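Local atomic coordinates of putative uncharacterized protein (Cricetid herpesvirus 2, PDB entry 4ZKQ), a protein that probably acts as a herpesvirus decoy receptor that binds host chemokines. Residues Q33-L38 with H167-S172. Residues are numbered along the deposited sequence; the frame is centred on the assembly and turned at random. Where two conformers were deposited one is given.
Sequences QATISL and HFKELS
The imidazole of His167 gives its NE2 to the carbonyl oxygen of Thr51, at the end of helix 44-51, and Ile36 lies over one face of the same ring. No hydrogen bond joins 33-38 to 167-172 directly. The Ile36 contact is a CH-pi interaction. CD1 of Ile36 sits 3.6 Å from the centroid of the His167 ring and 24° off its normal. The methyl is displaced toward the CG corner, with Ile36 CD1 only 3.3 Å from His167 CG. His167 has CG anti to its backbone N (chi1 -179°), which carries the ring out from strand 161-169 toward the loop. Ile36 also touches Ile47 and Thr51 of the helix, while His167 packs on Cys52 and Cys177, a disulfide pair. A second, smaller contact is made where the Lys169 chain crosses Thr35 at an angle: the extended chain brings NZ of Lys169 to 3.7 Å from CG2 of Thr35. The loop between strand 23-26 and helix 44-51 thus meets the sheet through a methyl on an imidazole and a van der Waals contact of Thr35 CG2 with Lys169 NZ. The NE2 bond to Thr51 O probably limits rotation of the ring that the methyl covers.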
loop_
_atom_site.group_PDB
_atom_site.type_symbol
_atom_site.label_atom_id
_atom_site.label_comp_id
_atom_site.label_asym_id
_atom_site.label_seq_id
_atom_site.Cartn_x
_atom_site.Cartn_y
_atom_site.Cartn_z
ATOM N N GLN A 33 9.422 -14.366 -8.176
ATOM C CA GLN A 33 9.636 -15.144 -6.959
ATOM C C GLN A 33 10.751 -14.536 -6.107
ATOM O O GLN A 33 11.019 -15.006 -5.004
ATOM C CB GLN A 33 9.965 -16.603 -7.302
ATOM C CG GLN A 33 8.754 -17.417 -7.745
ATOM C CD GLN A 33 8.186 -16.947 -9.071
ATOM O OE1 GLN A 33 8.897 -16.886 -10.073
ATOM N NE2 GLN A 33 6.898 -16.606 -9.081
ATOM N N ALA A 34 11.395 -13.488 -6.619
ATOM C CA ALA A 34 12.493 -12.846 -5.896
ATOM C C ALA A 34 11.975 -12.210 -4.616
ATOM O O ALA A 34 10.825 -11.785 -4.551
ATOM C CB ALA A 34 13.190 -11.805 -6.766
ATOM N N THR A 35 12.832 -12.160 -3.601
ATOM C CA THR A 35 12.467 -11.627 -2.292
ATOM C C THR A 35 13.587 -10.766 -1.739
ATOM O O THR A 35 14.730 -10.854 -2.186
ATOM C CB THR A 35 12.177 -12.748 -1.277
ATOM O OG1 THR A 35 13.367 -13.518 -1.082
ATOM C CG2 THR A 35 11.060 -13.658 -1.765
ATOM N N ILE A 36 13.247 -9.925 -0.768
ATOM C CA ILE A 36 14.232 -9.106 -0.080
ATOM C C ILE A 36 14.931 -9.946 0.977
ATOM O O ILE A 36 14.278 -10.576 1.800
ATOM C CB ILE A 36 13.584 -7.880 0.583
ATOM C CG1 ILE A 36 12.977 -6.967 -0.483
ATOM C CG2 ILE A 36 14.607 -7.110 1.404
ATOM C CD1 ILE A 36 12.201 -5.787 0.077
ATOM N N SER A 37 16.259 -9.947 0.941
ATOM C CA SER A 37 17.064 -10.669 1.916
ATOM C C SER A 37 17.559 -9.715 3.004
ATOM O O SER A 37 18.051 -8.627 2.702
ATOM C CB SER A 37 18.243 -11.357 1.214
ATOM O OG SER A 37 19.234 -11.771 2.137
ATOM N N LEU A 38 17.408 -10.109 4.266
ATOM C CA LEU A 38 17.980 -9.341 5.378
ATOM C C LEU A 38 19.203 -10.049 5.955
ATOM O O LEU A 38 19.223 -11.275 6.048
ATOM C CB LEU A 38 16.946 -9.121 6.481
ATOM C CG LEU A 38 15.642 -8.432 6.097
ATOM C CD1 LEU A 38 14.776 -8.219 7.333
ATOM C CD2 LEU A 38 15.939 -7.116 5.414
ATOM N N HIS A 167 8.909 -1.206 0.970
ATOM C CA HIS A 167 8.476 -2.357 0.212
ATOM C C HIS A 167 7.415 -3.041 1.045
ATOM O O HIS A 167 7.703 -3.468 2.159
ATOM C CB HIS A 167 9.644 -3.310 -0.073
ATOM C CG HIS A 167 9.255 -4.506 -0.867
ATOM N ND1 HIS A 167 8.556 -5.571 -0.318
ATOM C CD2 HIS A 167 9.431 -4.814 -2.171
ATOM C CE1 HIS A 167 8.335 -6.474 -1.252
ATOM N NE2 HIS A 167 8.856 -6.041 -2.389
ATOM N N PHE A 168 6.190 -3.099 0.536
ATOM C CA PHE A 168 5.101 -3.807 1.208
ATOM C C PHE A 168 4.750 -5.075 0.439
ATOM O O PHE A 168 4.245 -5.017 -0.689
ATOM C CB PHE A 168 3.873 -2.902 1.335
ATOM C CG PHE A 168 2.768 -3.479 2.186
ATOM C CD1 PHE A 168 2.837 -3.426 3.569
ATOM C CD2 PHE A 168 1.654 -4.048 1.604
ATOM C CE1 PHE A 168 1.816 -3.953 4.353
ATOM C CE2 PHE A 168 0.634 -4.574 2.381
ATOM C CZ PHE A 168 0.716 -4.527 3.754
ATOM N N LYS A 169 5.053 -6.222 1.034
ATOM C CA LYS A 169 4.702 -7.498 0.424
ATOM C C LYS A 169 3.296 -7.867 0.852
ATOM O O LYS A 169 3.054 -8.214 2.010
ATOM C CB LYS A 169 5.687 -8.605 0.803
ATOM C CG LYS A 169 5.460 -9.858 -0.026
ATOM C CD LYS A 169 6.528 -10.908 0.174
ATOM C CE LYS A 169 6.494 -11.920 -0.966
ATOM N NZ LYS A 169 7.532 -12.977 -0.818
ATOM N N GLU A 170 2.365 -7.748 -0.087
ATOM C CA GLU A 170 0.969 -8.049 0.173
ATOM C C GLU A 170 0.750 -9.531 0.393
ATOM O O GLU A 170 1.600 -10.369 0.073
ATOM C CB GLU A 170 0.088 -7.574 -0.989
ATOM C CG GLU A 170 0.097 -6.075 -1.180
ATOM C CD GLU A 170 -0.918 -5.597 -2.204
ATOM O OE1 GLU A 170 -1.367 -6.416 -3.027
ATOM O OE2 GLU A 170 -1.264 -4.398 -2.185
ATOM N N LEU A 171 -0.417 -9.845 0.932
ATOM C CA LEU A 171 -0.808 -11.231 1.131
ATOM C C LEU A 171 -0.709 -11.987 -0.194
ATOM O O LEU A 171 -0.301 -13.145 -0.235
ATOM C CB LEU A 171 -2.222 -11.291 1.712
ATOM C CG LEU A 171 -2.788 -12.662 2.071
ATOM C CD1 LEU A 171 -1.957 -13.333 3.158
ATOM C CD2 LEU A 171 -4.229 -12.494 2.514
ATOM N N SER A 172 -1.049 -11.307 -1.285
ATOM C CA SER A 172 -0.934 -11.889 -2.620
ATOM C C SER A 172 0.496 -12.274 -2.997
ATOM O O SER A 172 0.707 -13.107 -3.874
ATOM C CB SER A 172 -1.445 -10.908 -3.663
ATOM O OG SER A 172 -0.562 -9.800 -3.747
#